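Local coordinates for protein glycoside hydrolase family 81 (PDB 6FOP) that probably hydrolyses beta-1,3-glucans such as laminarin, as a family 81 glycoside hydrolase of the Clostridium thermocellum cellulosome, at residues A[83-91]-A[167-175]; A[215-223]-A[254-262]. All blocks are in the same frame, centred on the assembly; numbering follows the deposited sequence.

Interaction 1 (A[83-91]-A[167-175]); sequences GAHKNDFTV and INGVNYGLF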
ATOM      1  N   GLY A  83     -12.952  12.541  -6.929  1.00 16.86           N
ATOM      2  CA  GLY A  83     -13.992  12.184  -5.960  1.00 16.21           C
ATOM      3  C   GLY A  83     -13.740  12.946  -4.683  1.00 16.22           C
ATOM      4  O   GLY A  83     -13.447  12.355  -3.628  1.00 16.01           O
ATOM      5  N   ALA A  84     -13.844  14.259  -4.769  1.00 16.91           N
ATOM      6  CA  ALA A  84     -13.492  15.133  -3.648  1.00 18.07           C
ATOM      7  C   ALA A  84     -14.500  15.033  -2.520  1.00 17.28           C
ATOM      8  O   ALA A  84     -15.720  14.904  -2.742  1.00 18.54           O
ATOM      9  CB  ALA A  84     -13.431  16.585  -4.094  1.00 20.79           C
ATOM     10  N   HIS A  85     -14.001  15.135  -1.307  1.00 16.30           N
ATOM     11  CA  HIS A  85     -14.889  15.267  -0.152  1.00 16.39           C
ATOM     12  C   HIS A  85     -15.730  16.543  -0.290  1.00 17.66           C
ATOM     13  O   HIS A  85     -15.198  17.608  -0.618  1.00 18.26           O
ATOM     14  CB  HIS A  85     -14.099  15.318   1.151  1.00 16.01           C
ATOM     15  CG  HIS A  85     -14.933  15.735   2.323  1.00 16.17           C
ATOM     16  ND1 HIS A  85     -15.881  14.917   2.903  1.00 17.35           N
ATOM     17  CD2 HIS A  85     -15.006  16.928   2.965  1.00 16.27           C
ATOM     18  CE1 HIS A  85     -16.511  15.596   3.850  1.00 17.25           C
ATOM     19  NE2 HIS A  85     -15.973  16.802   3.932  1.00 17.07           N
ATOM     20  N   LYS A  86     -17.025  16.417  -0.022  1.00 18.09           N
ATOM     21  CA  LYS A  86     -17.919  17.560   0.154  1.00 19.54           C
ATOM     22  C   LYS A  86     -18.815  17.290   1.359  1.00 19.73           C
ATOM     23  O   LYS A  86     -19.075  16.152   1.725  1.00 20.33           O
ATOM     24  CB  LYS A  86     -18.748  17.840  -1.122  1.00 21.76           C
ATOM     25  CG  LYS A  86     -19.534  16.639  -1.606  1.00 26.28           C
ATOM     26  CD  LYS A  86     -20.803  16.950  -2.328  1.00 28.32           C
ATOM     27  CE  LYS A  86     -21.315  15.739  -3.040  1.00 23.69           C
ATOM     28  NZ  LYS A  86     -22.255  14.919  -2.270  1.00 20.68           N
ATOM     29  N   ASN A  87     -19.279  18.370   1.966  1.00 17.89           N
ATOM     30  CA  ASN A  87     -20.201  18.338   3.112  1.00 18.69           C
ATOM     31  C   ASN A  87     -21.636  18.155   2.653  1.00 19.81           C
ATOM     32  O   ASN A  87     -22.246  19.098   2.118  1.00 22.33           O
ATOM     33  CB  ASN A  87     -20.028  19.652   3.879  1.00 19.86           C
ATOM     34  CG  ASN A  87     -20.904  19.770   5.105  1.00 21.18           C
ATOM     35  OD1 ASN A  87     -21.002  18.871   5.909  1.00 22.14           O
ATOM     36  ND2 ASN A  87     -21.512  20.939   5.265  1.00 25.95           N
ATOM     37  N   ASP A  88     -22.192  16.956   2.831  1.00 17.23           N
ATOM     38  CA  ASP A  88     -23.633  16.780   2.631  1.00 17.11           C
ATOM     39  C   ASP A  88     -24.342  17.175   3.921  1.00 17.39           C
ATOM     40  O   ASP A  88     -25.376  17.860   3.876  1.00 19.04           O
ATOM     41  CB  ASP A  88     -23.963  15.335   2.205  1.00 16.91           C
ATOM     42  CG  ASP A  88     -23.494  15.003   0.792  1.00 18.16           C
ATOM     43  OD1 ASP A  88     -23.422  15.916  -0.072  1.00 20.24           O
ATOM     44  OD2 ASP A  88     -23.184  13.792   0.536  1.00 19.24           O
ATOM     45  N   PHE A  89     -23.822  16.761   5.069  1.00 17.39           N
ATOM     46  CA  PHE A  89     -24.306  17.282   6.356  1.00 17.93           C
ATOM     47  C   PHE A  89     -23.196  17.199   7.375  1.00 16.99           C
ATOM     48  O   PHE A  89     -22.298  16.321   7.286  1.00 17.37           O
ATOM     49  CB  PHE A  89     -25.564  16.558   6.865  1.00 17.42           C
ATOM     50  CG  PHE A  89     -25.409  15.087   6.977  1.00 16.32           C
ATOM     51  CD1 PHE A  89     -24.947  14.521   8.173  1.00 16.62           C
ATOM     52  CD2 PHE A  89     -25.775  14.254   5.941  1.00 17.84           C
ATOM     53  CE1 PHE A  89     -24.827  13.147   8.303  1.00 17.23           C
ATOM     54  CE2 PHE A  89     -25.643  12.885   6.052  1.00 16.84           C
ATOM     55  CZ  PHE A  89     -25.196  12.327   7.250  1.00 16.07           C
ATOM     56  N   THR A  90     -23.249  18.082   8.370  1.00 17.55           N
ATOM     57  CA  THR A  90     -22.324  18.042   9.473  1.00 16.18           C
ATOM     58  C   THR A  90     -23.047  17.490  10.708  1.00 16.73           C
ATOM     59  O   THR A  90     -24.135  17.968  11.076  1.00 18.51           O
ATOM     60  CB  THR A  90     -21.725  19.447   9.736  1.00 17.55           C
ATOM     61  OG1 THR A  90     -20.894  19.821   8.620  1.00 18.61           O
ATOM     62  CG2 THR A  90     -20.916  19.472  10.965  1.00 18.90           C
ATOM     63  N   VAL A  91     -22.451  16.482  11.332  1.00 16.02           N
ATOM     64  CA  VAL A  91     -22.932  15.934  12.589  1.00 15.95           C
ATOM     65  C   VAL A  91     -22.330  16.792  13.678  1.00 17.33           C
ATOM     66  O   VAL A  91     -21.151  16.688  13.984  1.00 17.99           O
ATOM     67  CB  VAL A  91     -22.523  14.460  12.758  1.00 16.40           C
ATOM     68  CG1 VAL A  91     -22.947  13.914  14.116  1.00 16.87           C
ATOM     69  CG2 VAL A  91     -23.120  13.604  11.652  1.00 16.31           C
ATOM     70  N   ILE A 167     -30.042  14.607   0.120  1.00 18.87           N
ATOM     71  CA  ILE A 167     -29.363  15.901   0.060  1.00 20.22           C
ATOM     72  C   ILE A 167     -28.305  15.839  -1.021  1.00 19.43           C
ATOM     73  O   ILE A 167     -27.574  14.858  -1.072  1.00 18.68           O
ATOM     74  CB  ILE A 167     -28.790  16.307   1.431  1.00 23.05           C
ATOM     75  CG1 ILE A 167     -28.335  17.763   1.444  1.00 25.69           C
ATOM     76  CG2 ILE A 167     -27.677  15.392   1.906  1.00 22.87           C
ATOM     77  CD1 ILE A 167     -29.480  18.734   1.535  1.00 27.38           C
ATOM     78  N   ASN A 168     -28.200  16.860  -1.869  1.00 20.66           N
ATOM     79  CA  ASN A 168     -27.246  16.835  -2.982  1.00 20.09           C
ATOM     80  C   ASN A 168     -27.377  15.580  -3.862  1.00 20.57           C
ATOM     81  O   ASN A 168     -26.386  15.083  -4.401  1.00 21.60           O
ATOM     82  CB  ASN A 168     -25.796  16.976  -2.443  1.00 20.07           C
ATOM     83  CG  ASN A 168     -25.560  18.310  -1.752  1.00 21.57           C
ATOM     84  OD1 ASN A 168     -26.145  19.320  -2.145  1.00 24.91           O
ATOM     85  ND2 ASN A 168     -24.720  18.327  -0.724  1.00 22.98           N
ATOM     86  N   GLY A 169     -28.583  15.031  -3.978  1.00 20.44           N
ATOM     87  CA  GLY A 169     -28.823  13.821  -4.755  1.00 21.60           C
ATOM     88  C   GLY A 169     -28.384  12.531  -4.097  1.00 21.63           C
ATOM     89  O   GLY A 169     -28.482  11.483  -4.722  1.00 23.44           O
ATOM     90  N   VAL A 170     -27.941  12.593  -2.834  1.00 18.69           N
ATOM     91  CA  VAL A 170     -27.433  11.436  -2.107  1.00 19.57           C
ATOM     92  C   VAL A 170     -28.461  11.056  -1.040  1.00 18.42           C
ATOM     93  O   VAL A 170     -28.910  11.917  -0.266  1.00 18.20           O
ATOM     94  CB  VAL A 170     -26.078  11.752  -1.427  1.00 18.32           C
ATOM     95  CG1 VAL A 170     -25.529  10.528  -0.706  1.00 18.54           C
ATOM     96  CG2 VAL A 170     -25.060  12.240  -2.453  1.00 19.51           C
ATOM     97  N   ASN A 171     -28.862   9.786  -1.042  1.00 17.44           N
ATOM     98  CA  ASN A 171     -29.776   9.261  -0.062  1.00 16.41           C
ATOM     99  C   ASN A 171     -29.054   8.795   1.183  1.00 16.53           C
ATOM    100  O   ASN A 171     -28.031   8.117   1.089  1.00 16.90           O
ATOM    101  CB  ASN A 171     -30.581   8.110  -0.676  1.00 18.17           C
ATOM    102  CG  ASN A 171     -31.393   8.554  -1.860  1.00 19.68           C
ATOM    103  OD1 ASN A 171     -32.324   9.339  -1.707  1.00 23.36           O
ATOM    104  ND2 ASN A 171     -31.014   8.112  -3.048  1.00 22.20           N
ATOM    105  N   TYR A 172     -29.561   9.203   2.354  1.00 16.18           N
ATOM    106  CA  TYR A 172     -29.045   8.771   3.638  1.00 16.27           C
ATOM    107  C   TYR A 172     -30.150   8.285   4.549  1.00 16.21           C
ATOM    108  O   TYR A 172     -31.282   8.760   4.492  1.00 17.64           O
ATOM    109  CB  TYR A 172     -28.340   9.907   4.371  1.00 16.53           C
ATOM    110  CG  TYR A 172     -27.048  10.378   3.777  1.00 16.56           C
ATOM    111  CD1 TYR A 172     -25.859   9.782   4.138  1.00 16.87           C
ATOM    112  CD2 TYR A 172     -27.023  11.446   2.882  1.00 17.82           C
ATOM    113  CE1 TYR A 172     -24.661  10.257   3.643  1.00 18.02           C
ATOM    114  CE2 TYR A 172     -25.830  11.914   2.350  1.00 18.08           C
ATOM    115  CZ  TYR A 172     -24.650  11.310   2.739  1.00 18.46           C
ATOM    116  OH  TYR A 172     -23.456  11.756   2.215  1.00 18.30           O
ATOM    117  N   GLY A 173     -29.769   7.368   5.435  1.00 15.27           N
ATOM    118  CA  GLY A 173     -30.572   7.002   6.586  1.00 14.91           C
ATOM    119  C   GLY A 173     -29.973   7.645   7.817  1.00 16.64           C
ATOM    120  O   GLY A 173     -28.751   7.648   7.981  1.00 15.38           O
ATOM    121  N   LEU A 174     -30.849   8.176   8.685  1.00 16.55           N
ATOM    122  CA  LEU A 174     -30.464   8.718   9.996  1.00 15.61           C
ATOM    123  C   LEU A 174     -31.132   7.846  11.029  1.00 15.07           C
ATOM    124  O   LEU A 174     -32.363   7.752  11.047  1.00 16.94           O
ATOM    125  CB  LEU A 174     -30.894  10.166  10.146  1.00 16.99           C
ATOM    126  CG  LEU A 174     -30.547  11.141   9.036  1.00 18.49           C
ATOM    127  CD1 LEU A 174     -31.138  12.498   9.351  1.00 20.54           C
ATOM    128  CD2 LEU A 174     -29.037  11.240   8.831  1.00 19.66           C
ATOM    129  N   PHE A 175     -30.325   7.160  11.837  1.00 14.52           N
ATOM    130  CA  PHE A 175     -30.825   6.085  12.717  1.00 15.14           C
ATOM    131  C   PHE A 175     -30.637   6.426  14.170  1.00 15.26           C
ATOM    132  O   PHE A 175     -29.509   6.472  14.681  1.00 15.26           O
ATOM    133  CB  PHE A 175     -30.110   4.766  12.399  1.00 14.82           C
ATOM    134  CG  PHE A 175     -30.202   4.391  10.948  1.00 14.49           C
ATOM    135  CD1 PHE A 175     -31.383   3.881  10.413  1.00 15.72           C
ATOM    136  CD2 PHE A 175     -29.094   4.520  10.096  1.00 15.13           C
ATOM    137  CE1 PHE A 175     -31.468   3.543   9.061  1.00 16.70           C
ATOM    138  CE2 PHE A 175     -29.180   4.193   8.740  1.00 15.78           C
ATOM    139  CZ  PHE A 175     -30.357   3.675   8.222  1.00 15.52           C
TER
HETATM  140  O   HOH W   1     -23.738  14.723  -4.687  1.00 24.42           O

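Interaction 2 (A[215-223]-A[254-262]); sequences TYYKDYAYC and GTNKGTILA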
ATOM      1  N   THR A 215     -35.306   0.034   5.184  1.00 17.40           N
ATOM      2  CA  THR A 215     -35.619  -0.962   6.214  1.00 18.04           C
ATOM      3  C   THR A 215     -34.443  -1.916   6.409  1.00 17.15           C
ATOM      4  O   THR A 215     -34.097  -2.265   7.532  1.00 18.18           O
ATOM      5  CB  THR A 215     -36.885  -1.750   5.818  1.00 19.80           C
ATOM      6  OG1 THR A 215     -37.982  -0.836   5.652  1.00 24.07           O
ATOM      7  CG2 THR A 215     -37.241  -2.758   6.849  1.00 22.39           C
ATOM      8  N   TYR A 216     -33.824  -2.346   5.312  1.00 16.36           N
ATOM      9  CA  TYR A 216     -32.677  -3.260   5.399  1.00 15.95           C
ATOM     10  C   TYR A 216     -31.494  -2.590   6.087  1.00 15.05           C
ATOM     11  O   TYR A 216     -30.871  -3.176   6.983  1.00 15.31           O
ATOM     12  CB  TYR A 216     -32.282  -3.709   4.003  1.00 16.02           C
ATOM     13  CG  TYR A 216     -31.175  -4.752   4.044  1.00 16.44           C
ATOM     14  CD1 TYR A 216     -31.464  -6.092   4.323  1.00 17.10           C
ATOM     15  CD2 TYR A 216     -29.838  -4.397   3.851  1.00 16.30           C
ATOM     16  CE1 TYR A 216     -30.463  -7.043   4.399  1.00 17.25           C
ATOM     17  CE2 TYR A 216     -28.834  -5.361   3.906  1.00 16.81           C
ATOM     18  CZ  TYR A 216     -29.149  -6.669   4.166  1.00 17.14           C
ATOM     19  OH  TYR A 216     -28.129  -7.594   4.235  1.00 17.51           O
ATOM     20  N   TYR A 217     -31.188  -1.362   5.712  1.00 14.53           N
ATOM     21  CA  TYR A 217     -30.093  -0.619   6.365  1.00 15.48           C
ATOM     22  C   TYR A 217     -30.403  -0.343   7.837  1.00 15.00           C
ATOM     23  O   TYR A 217     -29.522  -0.445   8.674  1.00 15.10           O
ATOM     24  CB  TYR A 217     -29.730   0.626   5.591  1.00 15.19           C
ATOM     25  CG  TYR A 217     -28.838   0.341   4.387  1.00 14.86           C
ATOM     26  CD1 TYR A 217     -29.316  -0.347   3.279  1.00 14.82           C
ATOM     27  CD2 TYR A 217     -27.512   0.764   4.370  1.00 14.27           C
ATOM     28  CE1 TYR A 217     -28.501  -0.593   2.184  1.00 15.36           C
ATOM     29  CE2 TYR A 217     -26.693   0.519   3.284  1.00 14.85           C
ATOM     30  CZ  TYR A 217     -27.198  -0.161   2.205  1.00 14.79           C
ATOM     31  OH  TYR A 217     -26.393  -0.409   1.112  1.00 15.74           O
ATOM     32  N   LYS A 218     -31.665  -0.055   8.172  1.00 15.31           N
ATOM     33  CA  LYS A 218     -32.056   0.088   9.570  1.00 15.47           C
ATOM     34  C   LYS A 218     -31.811  -1.184  10.352  1.00 15.54           C
ATOM     35  O   LYS A 218     -31.393  -1.124  11.504  1.00 15.54           O
ATOM     36  CB  LYS A 218     -33.516   0.534   9.677  1.00 16.62           C
ATOM     37  CG  LYS A 218     -33.960   0.761  11.108  1.00 18.71           C
ATOM     38  CD  LYS A 218     -35.433   1.102  11.203  1.00 21.41           C
ATOM     39  CE  LYS A 218     -35.817   1.258  12.673  1.00 24.41           C
ATOM     40  NZ  LYS A 218     -37.279   1.331  12.908  1.00 28.18           N
ATOM     41  N   ASP A 219     -32.056  -2.341   9.726  1.00 14.88           N
ATOM     42  CA  ASP A 219     -31.844  -3.605  10.411  1.00 16.37           C
ATOM     43  C   ASP A 219     -30.445  -3.750  10.997  1.00 15.23           C
ATOM     44  O   ASP A 219     -30.288  -4.405  12.022  1.00 15.52           O
ATOM     45  CB  ASP A 219     -32.078  -4.803   9.486  1.00 18.35           C
ATOM     46  CG  ASP A 219     -33.531  -5.065   9.176  1.00 21.64           C
ATOM     47  OD1 ASP A 219     -34.407  -4.662   9.947  1.00 22.94           O
ATOM     48  OD2 ASP A 219     -33.780  -5.747   8.141  1.00 24.47           O
ATOM     49  N   TYR A 220     -29.439  -3.202  10.322  1.00 15.22           N
ATOM     50  CA  TYR A 220     -28.042  -3.311  10.797  1.00 13.86           C
ATOM     51  C   TYR A 220     -27.449  -2.005  11.314  1.00 13.79           C
ATOM     52  O   TYR A 220     -26.299  -1.958  11.711  1.00 14.39           O
ATOM     53  CB  TYR A 220     -27.164  -3.943   9.698  1.00 15.26           C
ATOM     54  CG  TYR A 220     -27.683  -5.306   9.319  1.00 15.45           C
ATOM     55  CD1 TYR A 220     -27.465  -6.409  10.145  1.00 15.51           C
ATOM     56  CD2 TYR A 220     -28.518  -5.471   8.201  1.00 16.68           C
ATOM     57  CE1 TYR A 220     -27.974  -7.655   9.823  1.00 16.74           C
ATOM     58  CE2 TYR A 220     -29.040  -6.703   7.888  1.00 18.11           C
ATOM     59  CZ  TYR A 220     -28.771  -7.787   8.707  1.00 17.96           C
ATOM     60  OH  TYR A 220     -29.289  -8.992   8.390  1.00 22.43           O
ATOM     61  N   ALA A 221     -28.270  -0.953  11.424  1.00 12.90           N
ATOM     62  CA  ALA A 221     -27.774   0.378  11.816  1.00 13.36           C
ATOM     63  C   ALA A 221     -27.295   0.466  13.246  1.00 12.79           C
ATOM     64  O   ALA A 221     -26.548   1.396  13.602  1.00 13.96           O
ATOM     65  CB  ALA A 221     -28.827   1.465  11.558  1.00 14.29           C
ATOM     66  N   TYR A 222     -27.746  -0.463  14.082  1.00 12.83           N
ATOM     67  CA  TYR A 222     -27.414  -0.465  15.487  1.00 13.43           C
ATOM     68  C   TYR A 222     -26.350  -1.468  15.861  1.00 13.74           C
ATOM     69  O   TYR A 222     -26.109  -1.693  17.038  1.00 14.88           O
ATOM     70  CB  TYR A 222     -28.706  -0.571  16.354  1.00 13.93           C
ATOM     71  CG  TYR A 222     -29.728   0.464  15.929  1.00 14.25           C
ATOM     72  CD1 TYR A 222     -29.535   1.800  16.226  1.00 14.52           C
ATOM     73  CD2 TYR A 222     -30.802   0.126  15.140  1.00 14.99           C
ATOM     74  CE1 TYR A 222     -30.426   2.782  15.786  1.00 15.28           C
ATOM     75  CE2 TYR A 222     -31.717   1.093  14.699  1.00 15.28           C
ATOM     76  CZ  TYR A 222     -31.535   2.418  15.044  1.00 14.56           C
ATOM     77  OH  TYR A 222     -32.435   3.363  14.598  1.00 15.66           O
ATOM     78  N   CYS A 223     -25.710  -2.061  14.851  1.00 13.25           N
ATOM     79  CA  CYS A 223     -24.585  -2.975  15.049  1.00 13.23           C
ATOM     80  C   CYS A 223     -23.324  -2.158  14.830  1.00 12.79           C
ATOM     81  O   CYS A 223     -22.803  -2.053  13.722  1.00 13.33           O
ATOM     82  CB  CYS A 223     -24.700  -4.152  14.091  1.00 14.93           C
ATOM     83  SG  CYS A 223     -26.084  -5.246  14.474  1.00 15.98           S
ATOM     84  N   GLY A 254     -32.043  -4.024  19.343  1.00 17.83           N
ATOM     85  CA  GLY A 254     -32.639  -4.921  18.376  1.00 19.54           C
ATOM     86  C   GLY A 254     -32.065  -6.320  18.420  1.00 20.50           C
ATOM     87  O   GLY A 254     -31.123  -6.589  19.141  1.00 22.55           O
ATOM     88  N   THR A 255     -32.637  -7.201  17.598  1.00 22.67           N
ATOM     89  CA  THR A 255     -32.286  -8.599  17.580  1.00 25.05           C
ATOM     90  C   THR A 255     -31.505  -9.003  16.332  1.00 24.73           C
ATOM     91  O   THR A 255     -31.215 -10.173  16.166  1.00 28.71           O
ATOM     92  CB  THR A 255     -33.554  -9.462  17.698  1.00 28.28           C
ATOM     93  OG1 THR A 255     -34.481  -9.055  16.682  1.00 33.08           O
ATOM     94  CG2 THR A 255     -34.205  -9.268  19.087  1.00 31.19           C
ATOM     95  N   ASN A 256     -31.159  -8.056  15.474  1.00 20.93           N
ATOM     96  CA  ASN A 256     -30.290  -8.358  14.357  1.00 19.79           C
ATOM     97  C   ASN A 256     -28.834  -8.242  14.791  1.00 18.91           C
ATOM     98  O   ASN A 256     -28.468  -7.370  15.594  1.00 19.60           O
ATOM     99  CB  ASN A 256     -30.570  -7.403  13.182  1.00 21.39           C
ATOM    100  CG  ASN A 256     -31.984  -7.542  12.650  1.00 25.03           C
ATOM    101  OD1 ASN A 256     -32.389  -8.628  12.268  1.00 35.92           O
ATOM    102  ND2 ASN A 256     -32.734  -6.466  12.641  1.00 24.18           N
ATOM    103  N   LYS A 257     -27.983  -9.088  14.216  1.00 19.63           N
ATOM    104  CA  LYS A 257     -26.548  -8.977  14.424  1.00 19.04           C
ATOM    105  C   LYS A 257     -25.848  -9.251  13.101  1.00 18.73           C
ATOM    106  O   LYS A 257     -25.949 -10.332  12.538  1.00 23.37           O
ATOM    107  CB  LYS A 257     -26.043  -9.938  15.503  1.00 20.26           C
ATOM    108  CG  LYS A 257     -24.608  -9.620  15.911  1.00 21.41           C
ATOM    109  CD  LYS A 257     -24.116 -10.449  17.075  1.00 24.68           C
ATOM    110  CE  LYS A 257     -22.709 -10.040  17.433  1.00 29.26           C
ATOM    111  NZ  LYS A 257     -22.213 -10.826  18.590  1.00 34.76           N
ATOM    112  N   GLY A 258     -25.165  -8.241  12.617  1.00 15.14           N
ATOM    113  CA  GLY A 258     -24.407  -8.304  11.375  1.00 15.44           C
ATOM    114  C   GLY A 258     -24.039  -6.909  10.967  1.00 14.78           C
ATOM    115  O   GLY A 258     -24.193  -5.977  11.727  1.00 16.58           O
ATOM    116  N   THR A 259     -23.522  -6.777   9.751  1.00 14.10           N
ATOM    117  CA  THR A 259     -23.308  -5.478   9.152  1.00 14.42           C
ATOM    118  C   THR A 259     -23.248  -5.621   7.641  1.00 13.94           C
ATOM    119  O   THR A 259     -23.401  -6.737   7.099  1.00 14.76           O
ATOM    120  CB  THR A 259     -22.073  -4.748   9.734  1.00 14.71           C
ATOM    121  OG1 THR A 259     -22.109  -3.372   9.362  1.00 14.77           O
ATOM    122  CG2 THR A 259     -20.755  -5.337   9.266  1.00 14.81           C
ATOM    123  N   ILE A 260     -23.173  -4.473   6.979  1.00 13.46           N
ATOM    124  CA  ILE A 260     -23.052  -4.402   5.548  1.00 13.74           C
ATOM    125  C   ILE A 260     -21.627  -3.935   5.262  1.00 13.21           C
ATOM    126  O   ILE A 260     -21.220  -2.870   5.702  1.00 14.55           O
ATOM    127  CB  ILE A 260     -24.065  -3.420   4.939  1.00 14.51           C
ATOM    128  CG1 ILE A 260     -25.503  -3.825   5.257  1.00 15.42           C
ATOM    129  CG2 ILE A 260     -23.861  -3.327   3.425  1.00 14.78           C
ATOM    130  CD1 ILE A 260     -26.550  -2.776   4.894  1.00 15.90           C
ATOM    131  N   LEU A 261     -20.868  -4.765   4.551  1.00 14.12           N
ATOM    132  CA  LEU A 261     -19.471  -4.442   4.162  1.00 13.57           C
ATOM    133  C   LEU A 261     -19.457  -4.113   2.664  1.00 13.64           C
ATOM    134  O   LEU A 261     -20.107  -4.788   1.872  1.00 15.60           O
ATOM    135  CB  LEU A 261     -18.510  -5.568   4.492  1.00 14.24           C
ATOM    136  CG  LEU A 261     -18.420  -5.947   5.967  1.00 14.93           C
ATOM    137  CD1 LEU A 261     -17.540  -7.188   6.093  1.00 16.51           C
ATOM    138  CD2 LEU A 261     -17.832  -4.796   6.767  1.00 16.13           C
ATOM    139  N   ALA A 262     -18.741  -3.056   2.335  1.00 13.32           N
ATOM    140  CA  ALA A 262     -18.552  -2.608   0.968  1.00 13.41           C
ATOM    141  C   ALA A 262     -17.126  -3.043   0.573  1.00 13.70           C
ATOM    142  O   ALA A 262     -16.167  -2.740   1.258  1.00 13.74           O
ATOM    143  CB  ALA A 262     -18.712  -1.093   0.855  1.00 14.31           C
TER
HETATM  144  O   HOH W   2     -35.617  -5.754  12.544  1.00 40.36           O
HETATM  145  O   HOH W   3     -23.623  -1.957  11.146  1.00 14.24           O

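Interaction 1 (A[83-91]-A[167-175])
Asp-88 receives Asn-168 and Tyr-172 on its carboxylate, where a beta hairpin meets a bulged strand. The hairpin turns through a type I' beta turn from Ile-167 to Val-170. Asp-88 and Phe-89 both face Val-69 and form a classic beta bulge. The contact joins the sheet holding strand 89-93 to the sheet holding strand 170-175.

The carboxylate is well supplied with donors. Asp-88 OD1 accepts from Asn-168 ND2 at 2.8 Å. This bond is nearly straight (175°) and arrives on the anti side, 20° out of the carboxylate plane. Lys-86 NZ takes the syn lone pair of Asp-88 OD1 at 2.7 Å, in a salt bridge. Asp-88 OD2 uses its anti lone pair to accept from Tyr-172 OH at 2.7 Å, and also bonds to the backbone N of Lys-71. These donors, one of them an ammonium, would be expected to favour a charged carboxylate.

The ammonium of Lys-86 is shared out as well. It bonds to the carbonyl of Lys-71 and to a water, which donates to Asn-168 O at 2.7 Å. The water therefore ties the lysine to the turn.

Beside this polar cluster the contact becomes apolar. Ile-167 CG2 rests on Asp-88 CB at 3.7 Å. Phe-89 holds CG between its backbone N and carbonyl carbon, which turns the ring toward Tyr-172. The two rings meet edge-to-face, with planes at 81° and centroids 4.8 Å apart. Phe-89 CE2 lies over the centre of the Tyr-172 ring, 3.5 Å above its plane.

Interaction 2 (A[215-223]-A[254-262])
Ile-260 sets its CD1 methyl against both Tyr-216 and Tyr-217, and so joins helix 211-220 to the start of strand 260-263. The contact is a helix laid against an extended segment, held mainly by aromatic and backbone packing. CD1 of Ile-260 sits over the face of Tyr-217, 3.6 Å from the ring centroid and only 8° off the normal. This is a CH-pi contact, and the two side chains cross at about a right angle. A chi1 of -175° swings the Tyr-216 ring away from its backbone N, and its CE2 meets the same Ile-260 CD1 obliquely at 3.6 Å. The hydroxyls are held elsewhere: Tyr-216 OH bonds to Gln-292 NE2 and Tyr-217 OH to Tyr-281 OH.

Tyr-220 packs on Tyr-216 one turn further along the chain. Its CE2 lies over one face of Tyr-216, offset toward the rim. Its CD1 packs on the backbone of Gly-258, 3.6 Å from C, where the absence of a side chain lets the ring come close. Cys-223 comes to the same glycine. Its CB is 3.0 Å from Gly-258 O, a buried oxygen with no hydrogen-bonding partner in the model. Gly-258 N gives a weak hydrogen bond to Cys-223 SG at 3.6 Å.

Asn-256 crosses Asp-219 obliquely, with amide and carboxylate planes 50° apart. Asn-256 ND2 gives Asp-219 O a weak, bent bond of 3.3 Å, and a water links ND2 to Asp-219 OD1. A second water donates to the carbonyls of Tyr-220 and Cys-223 and accepts from Thr-259 OG1.

Strand 133-139 also borders this junction, with Tyr-133 touching Tyr-220 and Ile-260, while strand 286-292 pairs with strand 260-263 and brings Thr-290 against Ile-260.

Overall arrangement
Interactions 1 and 2 lie on the same side of the chain's centre, with their own centres about 19 Å apart. They follow in series along the chain, and both are partly buried. Interaction 1 links two beta sheets through a charged cluster beside one aromatic pair. Interaction 2 joins a helix to an extended segment through aromatic and aliphatic packing, and its direct polar bonds are weak, with waters bridging the two segments. They share no segment, but they touch: Phe-175, at the end of strand 170-175, packs on segment 215-223. Phe-175 CG lies 3.3 Å from Ala-221 CB, and Lys-218 and Tyr-222 touch the same phenylalanine.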